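Local coordinates for protein putative acetyltransferase (Clostridium difficile, PDB 3DSB) that probably transfers acyl groups, most likely acetyl from acetyl-coenzyme A as in other GNAT-family enzymes, to a substrate that is not established, at residues Leu124-Glu127 with Lys128-Asn132; Lys99-Phe102 with Asn103-Asn107; Lys34-Met38 with Asp39-Lys43; Asn107-Lys110 with Asn111-Asp114. All blocks are in the same frame, centred on the assembly; numbering follows the deposited sequence.

Contact 1 of 4, residues Leu124-Glu127 with Lys128-Asn132; sequences LYVE and KENIN. With BET (trimethyl glycine), chain F.
Glu127 and Asn130 close a type I beta turn at the end of strand 119-127, where Asn130 N donates to Glu127 O over 3.2 Å. The bond is straight at the hydrogen (165°), yet the donor stands above the carbonyl plane. A water molecule donates a second hydrogen bond to Glu127 O, at 2.7 Å, and another to Asn130 O, bridging the two carbonyls across the turn. Beyond it, the Asn130 side chain works as a cap: with CG anti to the backbone N (chi1 -174°), OD1 receives Asn132 N at 3.1 Å in its carbonyl plane and, more weakly, Ala133 N at the start of helix 133-138.

Van der Waals contact across the turn is slight. Val126 CG2 lies 3.9 Å from Asn130 ND2, the two side chains crossing at about a right angle. The acidic pair is also loose: Glu127 OE1 and Glu129 OE1 are 4.2 Å apart with their carboxylate planes almost perpendicular, which may slightly raise the cost of charging both. At the other end of the segment, Tyr125 OH approaches methyl C3 of the bound trimethyl glycine at 3.0 Å and also bonds Glu75 of the second subunit.

Strand 119-127 pairs antiparallel with a strand of that subunit, carrying the sheet across the interface, while Val126 packs on Ala133 and Leu124 on Tyr137 of helix 133-138.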
loop_
_atom_site.group_PDB
_atom_site.type_symbol
_atom_site.label_atom_id
_atom_site.label_comp_id
_atom_site.label_asym_id
_atom_site.label_seq_id
_atom_site.Cartn_x
_atom_site.Cartn_y
_atom_site.Cartn_z
ATOM N N LEU A 124 -7.379 -3.790 -3.774
ATOM C CA LEU A 124 -7.598 -4.145 -2.380
ATOM C C LEU A 124 -7.019 -5.528 -2.164
ATOM O O LEU A 124 -6.803 -6.294 -3.137
ATOM C CB LEU A 124 -9.079 -4.057 -1.958
ATOM C CG LEU A 124 -10.088 -4.959 -2.675
ATOM C CD1 LEU A 124 -10.045 -6.415 -2.188
ATOM C CD2 LEU A 124 -11.518 -4.400 -2.519
ATOM N N TYR A 125 -6.782 -5.887 -0.903
ATOM C CA TYR A 125 -6.457 -7.313 -0.575
ATOM C C TYR A 125 -7.502 -7.823 0.410
ATOM O O TYR A 125 -8.019 -7.056 1.241
ATOM C CB TYR A 125 -4.985 -7.521 -0.081
ATOM C CG TYR A 125 -4.624 -6.718 1.175
ATOM C CD1 TYR A 125 -4.877 -7.249 2.454
ATOM C CD2 TYR A 125 -4.101 -5.416 1.091
ATOM C CE1 TYR A 125 -4.617 -6.514 3.628
ATOM C CE2 TYR A 125 -3.780 -4.697 2.261
ATOM C CZ TYR A 125 -4.078 -5.239 3.522
ATOM O OH TYR A 125 -3.849 -4.544 4.720
ATOM N N VAL A 126 -7.803 -9.116 0.314
ATOM C CA VAL A 126 -8.810 -9.742 1.159
ATOM C C VAL A 126 -8.409 -11.162 1.529
ATOM O O VAL A 126 -7.736 -11.845 0.754
ATOM C CB VAL A 126 -10.192 -9.710 0.436
ATOM C CG1 VAL A 126 -10.186 -10.505 -0.894
ATOM C CG2 VAL A 126 -11.331 -10.169 1.363
ATOM N N GLU A 127 -8.803 -11.601 2.715
ATOM C CA GLU A 127 -8.506 -12.976 3.117
ATOM C C GLU A 127 -9.008 -13.972 2.093
ATOM O O GLU A 127 -10.128 -13.828 1.579
ATOM C CB GLU A 127 -9.196 -13.304 4.454
ATOM C CG GLU A 127 -8.655 -12.628 5.639
ATOM C CD GLU A 127 -9.450 -12.956 6.927
ATOM O OE1 GLU A 127 -10.439 -13.708 6.857
ATOM O OE2 GLU A 127 -9.081 -12.422 7.988
ATOM N N LYS A 128 -8.229 -15.029 1.857
ATOM C CA LYS A 128 -8.645 -16.068 0.896
ATOM C C LYS A 128 -9.913 -16.797 1.378
ATOM O O LYS A 128 -10.660 -17.332 0.568
ATOM C CB LYS A 128 -7.534 -17.110 0.660
ATOM C CG LYS A 128 -6.317 -16.529 -0.028
ATOM C CD LYS A 128 -5.267 -17.597 -0.289
ATOM C CE LYS A 128 -4.067 -16.987 -1.026
ATOM N NZ LYS A 128 -2.903 -17.926 -1.069
ATOM N N GLU A 129 -10.115 -16.798 2.692
ATOM C CA GLU A 129 -11.266 -17.488 3.296
ATOM C C GLU A 129 -12.592 -16.790 3.121
ATOM O O GLU A 129 -13.650 -17.364 3.425
ATOM C CB GLU A 129 -11.034 -17.734 4.792
ATOM C CG GLU A 129 -9.952 -18.726 5.061
ATOM C CD GLU A 129 -8.574 -18.104 5.088
ATOM O OE1 GLU A 129 -8.465 -16.852 4.934
ATOM O OE2 GLU A 129 -7.599 -18.883 5.260
ATOM N N ASN A 130 -12.565 -15.546 2.670
ATOM C CA ASN A 130 -13.791 -14.811 2.530
ATOM C C ASN A 130 -14.489 -15.321 1.298
ATOM O O ASN A 130 -14.137 -14.945 0.188
ATOM C CB ASN A 130 -13.485 -13.324 2.436
ATOM C CG ASN A 130 -14.731 -12.477 2.431
ATOM O OD1 ASN A 130 -15.742 -12.821 1.797
ATOM N ND2 ASN A 130 -14.652 -11.339 3.106
ATOM N N ILE A 131 -15.498 -16.170 1.523
ATOM C CA ILE A 131 -16.212 -16.897 0.463
ATOM C C ILE A 131 -17.059 -16.001 -0.448
ATOM O O ILE A 131 -17.375 -16.398 -1.576
ATOM C CB ILE A 131 -17.091 -18.077 1.037
ATOM C CG1 ILE A 131 -18.268 -17.558 1.899
ATOM C CG2 ILE A 131 -16.210 -19.079 1.789
ATOM C CD1 ILE A 131 -19.248 -18.650 2.388
ATOM N N ASN A 132 -17.383 -14.795 0.020
ATOM C CA ASN A 132 -18.307 -13.914 -0.682
ATOM C C ASN A 132 -17.652 -12.747 -1.417
ATOM O O ASN A 132 -18.303 -12.065 -2.209
ATOM C CB ASN A 132 -19.347 -13.389 0.289
ATOM C CG ASN A 132 -20.148 -14.501 0.934
ATOM O OD1 ASN A 132 -20.149 -14.641 2.152
ATOM N ND2 ASN A 132 -20.798 -15.317 0.119
HETATM N N BET F . -4.092 -6.464 8.492
HETATM C CA BET F . -3.740 -5.112 9.001
HETATM C C BET F . -4.839 -4.178 9.440
HETATM O O BET F . -4.914 -2.903 9.112
HETATM O OXT BET F . -5.534 -4.750 10.289
HETATM C C1 BET F . -3.236 -7.519 9.057
HETATM C C2 BET F . -5.505 -6.825 8.683
HETATM C C3 BET F . -3.758 -6.385 7.078
HETATM O O HOH W 1 -11.741 -13.852 -0.598
#

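Contact 2 of 4, residues Lys99-Phe102 with Asn103-Asn107; sequences KGIF and NYLFN. With SO4 (sulfate ion), chain C.
Tyr104 N, Leu105 N and Phe106 N donate to Gly100 O, Ile101 O and Phe102 O, the first three backbone bonds of helix 101-115. Gly100 is the N-cap, and its positive phi of 87° is one that a beta-carbon would jam against the preceding carbonyl. At the same helix end Phe102 N binds a sulfate, probably from the crystallisation liquor, through O1 at 2.9 Å; the ion also takes a hydrogen bond from Arg98 N. The helix dipole should add to the attraction for this anion.

Tyr104 folds back over the cap, its CD2 lying 3.1 Å from Gly100 O. A water links its hydroxyl to the loop before the helix, donating to Lys99 O at 2.7 Å and lying 2.9 Å from Tyr104 OH.

Farther along, Phe102 CG lies trans to its amide nitrogen (chi1 -178°), which directs the ring along the helix to Phe106. The two rings are almost parallel, at 12°, but slid so far apart that they barely overlap, with centroids 5.5 Å apart and Phe102 CE2 reaching Phe106 CD1 at 3.6 Å. Asn103 OD1 sits at the edge of the Phe102 ring. Ile101 CG2 and Leu105 CD1 meet on the buried side, against strand 65-77.

A helix start whose amides hold an anion, after strand 82-92 of a beta-alpha-beta unit, is consistent with the place where GNAT enzymes bind the coenzyme A pyrophosphate.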
loop_
_atom_site.group_PDB
_atom_site.type_symbol
_atom_site.label_atom_id
_atom_site.label_comp_id
_atom_site.label_asym_id
_atom_site.label_seq_id
_atom_site.Cartn_x
_atom_site.Cartn_y
_atom_site.Cartn_z
ATOM N N LYS A 99 -29.909 -1.101 1.330
ATOM C CA LYS A 99 -30.366 0.120 0.690
ATOM C C LYS A 99 -29.376 0.641 -0.357
ATOM O O LYS A 99 -29.523 1.750 -0.865
ATOM C CB LYS A 99 -30.637 1.208 1.740
ATOM C CG LYS A 99 -31.762 0.876 2.748
ATOM C CD LYS A 99 -33.159 0.920 2.105
ATOM C CE LYS A 99 -34.201 0.752 3.212
ATOM N NZ LYS A 99 -35.564 0.764 2.645
ATOM N N GLY A 100 -28.362 -0.171 -0.669
ATOM C CA GLY A 100 -27.391 0.152 -1.729
ATOM C C GLY A 100 -26.199 1.000 -1.294
ATOM O O GLY A 100 -25.421 1.453 -2.134
ATOM N N ILE A 101 -26.070 1.238 0.013
ATOM C CA ILE A 101 -25.004 2.124 0.507
ATOM C C ILE A 101 -23.607 1.576 0.225
ATOM O O ILE A 101 -22.732 2.363 -0.146
ATOM C CB ILE A 101 -25.190 2.496 1.979
ATOM C CG1 ILE A 101 -26.516 3.302 2.142
ATOM C CG2 ILE A 101 -23.974 3.291 2.500
ATOM C CD1 ILE A 101 -26.830 3.593 3.599
ATOM N N PHE A 102 -23.402 0.264 0.392
ATOM C CA PHE A 102 -22.075 -0.299 0.131
ATOM C C PHE A 102 -21.666 0.079 -1.312
ATOM O O PHE A 102 -20.560 0.617 -1.540
ATOM C CB PHE A 102 -22.101 -1.817 0.342
ATOM C CG PHE A 102 -20.775 -2.485 0.134
ATOM C CD1 PHE A 102 -20.034 -2.907 1.210
ATOM C CD2 PHE A 102 -20.292 -2.690 -1.142
ATOM C CE1 PHE A 102 -18.780 -3.539 1.005
ATOM C CE2 PHE A 102 -19.044 -3.294 -1.346
ATOM C CZ PHE A 102 -18.308 -3.732 -0.284
ATOM N N ASN A 103 -22.564 -0.158 -2.268
ATOM C CA ASN A 103 -22.234 0.163 -3.642
ATOM C C ASN A 103 -22.146 1.674 -3.925
ATOM O O ASN A 103 -21.320 2.071 -4.768
ATOM C CB ASN A 103 -23.202 -0.497 -4.631
ATOM C CG ASN A 103 -23.031 -1.968 -4.714
ATOM O OD1 ASN A 103 -22.055 -2.529 -4.209
ATOM N ND2 ASN A 103 -23.949 -2.622 -5.411
ATOM N N TYR A 104 -22.969 2.517 -3.270
ATOM C CA TYR A 104 -22.816 3.969 -3.436
ATOM C C TYR A 104 -21.392 4.385 -3.047
ATOM O O TYR A 104 -20.753 5.217 -3.734
ATOM C CB TYR A 104 -23.809 4.771 -2.584
ATOM C CG TYR A 104 -25.230 4.825 -3.079
ATOM C CD1 TYR A 104 -25.518 5.220 -4.377
ATOM C CD2 TYR A 104 -26.272 4.474 -2.228
ATOM C CE1 TYR A 104 -26.855 5.259 -4.823
ATOM C CE2 TYR A 104 -27.605 4.512 -2.650
ATOM C CZ TYR A 104 -27.877 4.891 -3.948
ATOM O OH TYR A 104 -29.209 4.911 -4.364
ATOM N N LEU A 105 -20.906 3.850 -1.928
ATOM C CA LEU A 105 -19.546 4.208 -1.474
ATOM C C LEU A 105 -18.501 3.681 -2.428
ATOM O O LEU A 105 -17.582 4.390 -2.814
ATOM C CB LEU A 105 -19.297 3.664 -0.060
ATOM C CG LEU A 105 -20.070 4.393 1.041
ATOM C CD1 LEU A 105 -19.870 3.655 2.332
ATOM C CD2 LEU A 105 -19.602 5.842 1.133
ATOM N N PHE A 106 -18.634 2.417 -2.814
ATOM C CA PHE A 106 -17.621 1.818 -3.679
ATOM C C PHE A 106 -17.565 2.539 -5.031
ATOM O O PHE A 106 -16.485 2.814 -5.579
ATOM C CB PHE A 106 -17.969 0.344 -3.848
ATOM C CG PHE A 106 -16.806 -0.541 -3.722
ATOM C CD1 PHE A 106 -16.455 -1.105 -2.493
ATOM C CD2 PHE A 106 -16.050 -0.822 -4.841
ATOM C CE1 PHE A 106 -15.295 -1.940 -2.375
ATOM C CE2 PHE A 106 -14.937 -1.641 -4.755
ATOM C CZ PHE A 106 -14.558 -2.199 -3.519
ATOM N N ASN A 107 -18.741 2.846 -5.577
ATOM C CA ASN A 107 -18.798 3.545 -6.858
ATOM C C ASN A 107 -18.322 4.985 -6.754
ATOM O O ASN A 107 -17.764 5.543 -7.715
ATOM C CB ASN A 107 -20.192 3.403 -7.473
ATOM C CG ASN A 107 -20.406 2.028 -8.077
ATOM O OD1 ASN A 107 -19.481 1.460 -8.646
ATOM N ND2 ASN A 107 -21.606 1.472 -7.919
HETATM S S SO4 C . -25.281 -2.961 1.880
HETATM O O1 SO4 C . -25.195 -1.509 1.874
HETATM O O2 SO4 C . -23.976 -3.463 2.400
HETATM O O3 SO4 C . -26.325 -3.499 2.738
HETATM O O4 SO4 C . -25.356 -3.444 0.505
HETATM O O HOH W 2 -30.726 2.985 -2.910
#

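Contact 3 of 4, residues Lys34-Met38 with Asp39-Lys43; sequences KELDM and DVLTK
Asp37 caps helix 38-50 by turning its carboxylate back onto the first turn, where OD1 accepts Val40 N at 3.0 Å. The bond is straight (167°), though the amide comes from above the carboxylate plane; Asp39 N, at a poorer angle, adds a weak bond to the same oxygen. With chi1 at 179° CG swings away from its own amide nitrogen, bringing OD1 within bonding distance of these amides and CG to 3.5 Å from Val40 CG2. Asp37 O meanwhile receives Leu41 N.

One turn on, Met38 O is gripped twice by Thr42. The amide N and the hydroxyl OG1, which donates at 2.8 Å, reach it from opposite faces of the carbonyl plane. Thr42 OG1 lies beside the backbone N (chi1 -64°), within reach of that carbonyl.

On the packed side Leu41 CD2 meets Leu36 CD1 and the SE of Met38, a selenomethionine, both at 4.0 Å, and Trp79 of the second subunit closes over Leu36, Val40 and Leu41. Lys34, ahead of the cap, touches bound trimethyl glycine, and the Leu36 side chain is about 6 Å from a bound molecule of it. The loose, exposed side is left to Lys43 NZ, which bridges to Asp39 OD2 at 3.0 Å from the syn side of the carboxylate.

An acid at the N-cap and another in the first turn suit the positive end of the helix dipole, which would be expected to stabilise the ionised form of Asp37.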
loop_
_atom_site.group_PDB
_atom_site.type_symbol
_atom_site.label_atom_id
_atom_site.label_comp_id
_atom_site.label_asym_id
_atom_site.label_seq_id
_atom_site.Cartn_x
_atom_site.Cartn_y
_atom_site.Cartn_z
ATOM N N LYS A 34 -12.296 -10.638 14.391
ATOM C CA LYS A 34 -11.357 -9.934 15.332
ATOM C C LYS A 34 -12.019 -9.062 16.423
ATOM O O LYS A 34 -13.081 -8.441 16.211
ATOM C CB LYS A 34 -10.429 -9.000 14.550
ATOM C CG LYS A 34 -9.114 -9.553 14.144
ATOM C CD LYS A 34 -8.440 -8.634 13.128
ATOM C CE LYS A 34 -7.339 -9.368 12.387
ATOM N NZ LYS A 34 -6.829 -8.554 11.246
ATOM N N GLU A 35 -11.365 -8.931 17.568
ATOM C CA GLU A 35 -11.832 -8.006 18.591
ATOM C C GLU A 35 -10.770 -6.927 18.819
ATOM O O GLU A 35 -9.842 -7.100 19.623
ATOM C CB GLU A 35 -12.103 -8.759 19.874
ATOM C CG GLU A 35 -13.017 -8.031 20.841
ATOM C CD GLU A 35 -13.884 -9.008 21.634
ATOM O OE1 GLU A 35 -14.120 -8.761 22.842
ATOM O OE2 GLU A 35 -14.310 -10.040 21.056
ATOM N N LEU A 36 -10.887 -5.815 18.102
ATOM C CA LEU A 36 -9.802 -4.871 18.102
ATOM C C LEU A 36 -9.628 -4.197 19.455
ATOM O O LEU A 36 -10.593 -3.876 20.143
ATOM C CB LEU A 36 -10.011 -3.800 17.036
ATOM C CG LEU A 36 -9.989 -4.293 15.576
ATOM C CD1 LEU A 36 -10.429 -3.196 14.618
ATOM C CD2 LEU A 36 -8.599 -4.829 15.229
ATOM N N ASP A 37 -8.372 -3.901 19.772
ATOM C CA ASP A 37 -8.023 -3.062 20.930
ATOM C C ASP A 37 -8.463 -1.620 20.664
ATOM O O ASP A 37 -7.967 -0.983 19.727
ATOM C CB ASP A 37 -6.504 -3.177 21.092
ATOM C CG ASP A 37 -5.950 -2.347 22.226
ATOM O OD1 ASP A 37 -6.350 -1.172 22.424
ATOM O OD2 ASP A 37 -4.964 -2.835 22.828
HETATM N N MSE A 38 -9.419 -1.112 21.450
HETATM C CA MSE A 38 -9.979 0.201 21.177
HETATM C C MSE A 38 -9.026 1.336 21.428
HETATM O O MSE A 38 -9.153 2.375 20.795
HETATM C CB MSE A 38 -11.271 0.449 21.972
HETATM C CG MSE A 38 -12.478 -0.362 21.506
HETATM SE SE MSE A 38 -13.136 0.287 19.780
HETATM C CE MSE A 38 -13.590 2.123 20.256
ATOM N N ASP A 39 -8.074 1.155 22.344
ATOM C CA ASP A 39 -7.083 2.210 22.555
ATOM C C ASP A 39 -6.268 2.374 21.264
ATOM O O ASP A 39 -6.077 3.487 20.768
ATOM C CB ASP A 39 -6.159 1.859 23.741
ATOM C CG ASP A 39 -5.199 2.967 24.057
ATOM O OD1 ASP A 39 -5.661 4.071 24.343
ATOM O OD2 ASP A 39 -3.970 2.741 23.942
ATOM N N VAL A 40 -5.792 1.250 20.736
ATOM C CA VAL A 40 -4.967 1.279 19.533
ATOM C C VAL A 40 -5.748 1.776 18.316
ATOM O O VAL A 40 -5.266 2.640 17.559
ATOM C CB VAL A 40 -4.389 -0.130 19.251
ATOM C CG1 VAL A 40 -3.655 -0.174 17.935
ATOM C CG2 VAL A 40 -3.493 -0.575 20.416
ATOM N N LEU A 41 -6.964 1.255 18.149
ATOM C CA LEU A 41 -7.791 1.629 17.006
ATOM C C LEU A 41 -8.123 3.126 17.051
ATOM O O LEU A 41 -8.077 3.814 16.031
ATOM C CB LEU A 41 -9.073 0.791 17.003
ATOM C CG LEU A 41 -10.157 1.217 16.010
ATOM C CD1 LEU A 41 -9.637 1.068 14.557
ATOM C CD2 LEU A 41 -11.407 0.351 16.227
ATOM N N THR A 42 -8.493 3.626 18.236
ATOM C CA THR A 42 -8.835 5.056 18.346
ATOM C C THR A 42 -7.662 5.923 17.907
ATOM O O THR A 42 -7.828 6.876 17.153
ATOM C CB THR A 42 -9.329 5.372 19.760
ATOM O OG1 THR A 42 -10.549 4.625 19.974
ATOM C CG2 THR A 42 -9.585 6.903 19.875
ATOM N N LYS A 43 -6.463 5.554 18.372
ATOM C CA LYS A 43 -5.258 6.289 17.984
ATOM C C LYS A 43 -5.018 6.194 16.465
ATOM O O LYS A 43 -4.628 7.187 15.831
ATOM C CB LYS A 43 -4.016 5.738 18.696
ATOM C CG LYS A 43 -3.954 6.104 20.181
ATOM C CD LYS A 43 -2.819 5.420 20.909
ATOM C CE LYS A 43 -2.901 5.732 22.402
ATOM N NZ LYS A 43 -1.957 4.887 23.150
#

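Contact 4 of 4, residues Asn107-Lys110 with Asn111-Asp114; sequences NYIK and NICD
Ile112 lies across two residues of the preceding turn, Tyr108 and Ile109, and its side chain can be traced outward. CB rests 3.4 Å from Ile109 O. CG1 passes 3.6 Å from Tyr108 O, and Ile112 N donates to Tyr108 O as well. With CG1 beside its own backbone N (chi1 -74°) and the chain extended beyond it, CD1 is carried back along the helix. There it meets Tyr108 CE2 at 3.9 Å, approaching the ring obliquely, and Ile109 CD1 at 4.0 Å. Ile109 and Ile112 lie side by side and point the same way, whereas Tyr108 and Ile112 run at a slant to each other.

A water sits over the centre of one face of the Tyr108 ring and donates to Tyr108 O and, at 2.8 Å, to Asn111 OD1. It therefore ties the Asn111 side-chain carboxamide to a carbonyl already used by the helix.

The polar ends of Lys110 and Asp114 have their stronger partners elsewhere. Lys110 NZ makes a hydrogen bond to Leu140 O and a weak one to Asn107 OD1 at 3.2 Å, while Asp114 OD2 bonds Tyr152 OH of the second subunit. On the buried side Cys113 SG lies 4.4 Å from Ile109 CG2, and both residues press on Leu85 of strand 82-92 and Met122 of strand 119-127.

Successive i to i+4 bonds, from Asn111 N to Asn107 O through Asp114 N to Lys110 O, run through this amphipathic length of helix 101-115, the crossover helix of a beta-alpha-beta unit in the GNAT fold.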
loop_
_atom_site.group_PDB
_atom_site.type_symbol
_atom_site.label_atom_id
_atom_site.label_comp_id
_atom_site.label_asym_id
_atom_site.label_seq_id
_atom_site.Cartn_x
_atom_site.Cartn_y
_atom_site.Cartn_z
ATOM N N ASN A 107 -18.741 2.846 -5.577
ATOM C CA ASN A 107 -18.798 3.545 -6.858
ATOM C C ASN A 107 -18.322 4.985 -6.754
ATOM O O ASN A 107 -17.764 5.543 -7.715
ATOM C CB ASN A 107 -20.192 3.403 -7.473
ATOM C CG ASN A 107 -20.406 2.028 -8.077
ATOM O OD1 ASN A 107 -19.481 1.460 -8.646
ATOM N ND2 ASN A 107 -21.606 1.472 -7.919
ATOM N N TYR A 108 -18.515 5.601 -5.587
ATOM C CA TYR A 108 -17.964 6.929 -5.345
ATOM C C TYR A 108 -16.435 6.915 -5.458
ATOM O O TYR A 108 -15.849 7.791 -6.082
ATOM C CB TYR A 108 -18.380 7.406 -3.941
ATOM C CG TYR A 108 -18.116 8.878 -3.652
ATOM C CD1 TYR A 108 -19.085 9.825 -3.980
ATOM C CD2 TYR A 108 -16.938 9.315 -3.031
ATOM C CE1 TYR A 108 -18.911 11.156 -3.741
ATOM C CE2 TYR A 108 -16.749 10.712 -2.793
ATOM C CZ TYR A 108 -17.755 11.603 -3.149
ATOM O OH TYR A 108 -17.632 12.991 -2.930
ATOM N N ILE A 109 -15.794 5.921 -4.877
ATOM C CA ILE A 109 -14.337 5.824 -4.957
ATOM C C ILE A 109 -13.920 5.475 -6.397
ATOM O O ILE A 109 -12.936 6.024 -6.904
ATOM C CB ILE A 109 -13.791 4.823 -3.916
ATOM C CG1 ILE A 109 -14.248 5.218 -2.495
ATOM C CG2 ILE A 109 -12.274 4.683 -4.062
ATOM C CD1 ILE A 109 -13.926 6.618 -2.066
ATOM N N LYS A 110 -14.658 4.585 -7.057
ATOM C CA LYS A 110 -14.337 4.282 -8.483
ATOM C C LYS A 110 -14.372 5.558 -9.297
ATOM O O LYS A 110 -13.503 5.752 -10.165
ATOM C CB LYS A 110 -15.299 3.251 -9.085
ATOM C CG LYS A 110 -15.036 1.823 -8.624
ATOM C CD LYS A 110 -16.172 0.852 -8.903
ATOM C CE LYS A 110 -16.431 0.723 -10.343
ATOM N NZ LYS A 110 -17.539 -0.252 -10.580
ATOM N N ASN A 111 -15.371 6.426 -9.043
ATOM C CA ASN A 111 -15.454 7.696 -9.775
ATOM C C ASN A 111 -14.265 8.607 -9.495
ATOM O O ASN A 111 -13.718 9.237 -10.412
ATOM C CB ASN A 111 -16.780 8.422 -9.456
ATOM C CG ASN A 111 -16.862 9.790 -10.131
ATOM O OD1 ASN A 111 -16.776 10.833 -9.472
ATOM N ND2 ASN A 111 -16.971 9.787 -11.445
ATOM N N ILE A 112 -13.851 8.681 -8.240
ATOM C CA ILE A 112 -12.631 9.437 -7.905
ATOM C C ILE A 112 -11.456 8.917 -8.746
ATOM O O ILE A 112 -10.686 9.703 -9.322
ATOM C CB ILE A 112 -12.265 9.349 -6.387
ATOM C CG1 ILE A 112 -13.228 10.228 -5.559
ATOM C CG2 ILE A 112 -10.791 9.684 -6.115
ATOM C CD1 ILE A 112 -13.088 10.008 -4.059
ATOM N N CYS A 113 -11.342 7.587 -8.856
ATOM C CA CYS A 113 -10.201 7.005 -9.603
ATOM C C CYS A 113 -10.304 7.320 -11.105
ATOM O O CYS A 113 -9.303 7.677 -11.750
ATOM C CB CYS A 113 -10.155 5.488 -9.392
ATOM S SG CYS A 113 -9.722 5.071 -7.683
ATOM N N ASP A 114 -11.503 7.247 -11.649
ATOM C CA ASP A 114 -11.649 7.417 -13.083
ATOM C C ASP A 114 -11.465 8.892 -13.470
ATOM O O ASP A 114 -10.968 9.202 -14.559
ATOM C CB ASP A 114 -13.013 6.895 -13.528
ATOM C CG ASP A 114 -13.052 5.360 -13.596
ATOM O OD1 ASP A 114 -11.978 4.704 -13.753
ATOM O OD2 ASP A 114 -14.166 4.817 -13.538
HETATM O O HOH W 3 -16.833 10.457 -6.683
#

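How the contacts relate
Along the chain the order is contact 3, contact 2, contact 4 and contact 1. Contacts 2 and 4 are consecutive lengths of helix 101-115, sharing Asn107 with centres about 11 Å apart. Contact 1 follows at the end of strand 119-127, the strand that completes the beta-alpha-beta unit begun by strand 82-92; it touches contact 2 where Leu124 CD2 packs on Phe106 CZ, 3.9 Å away. Contact 3, at the start of helix 38-50, lies across the chain's centre from contacts 2 and 4, its centre about 26 Å and 29 Å from theirs. Contacts 1, 3 and 4 reach the second subunit, and Tyr125 of contact 1 and Lys34 of contact 3 line one trimethyl glycine site, so dimer interface and ligand site adjoin.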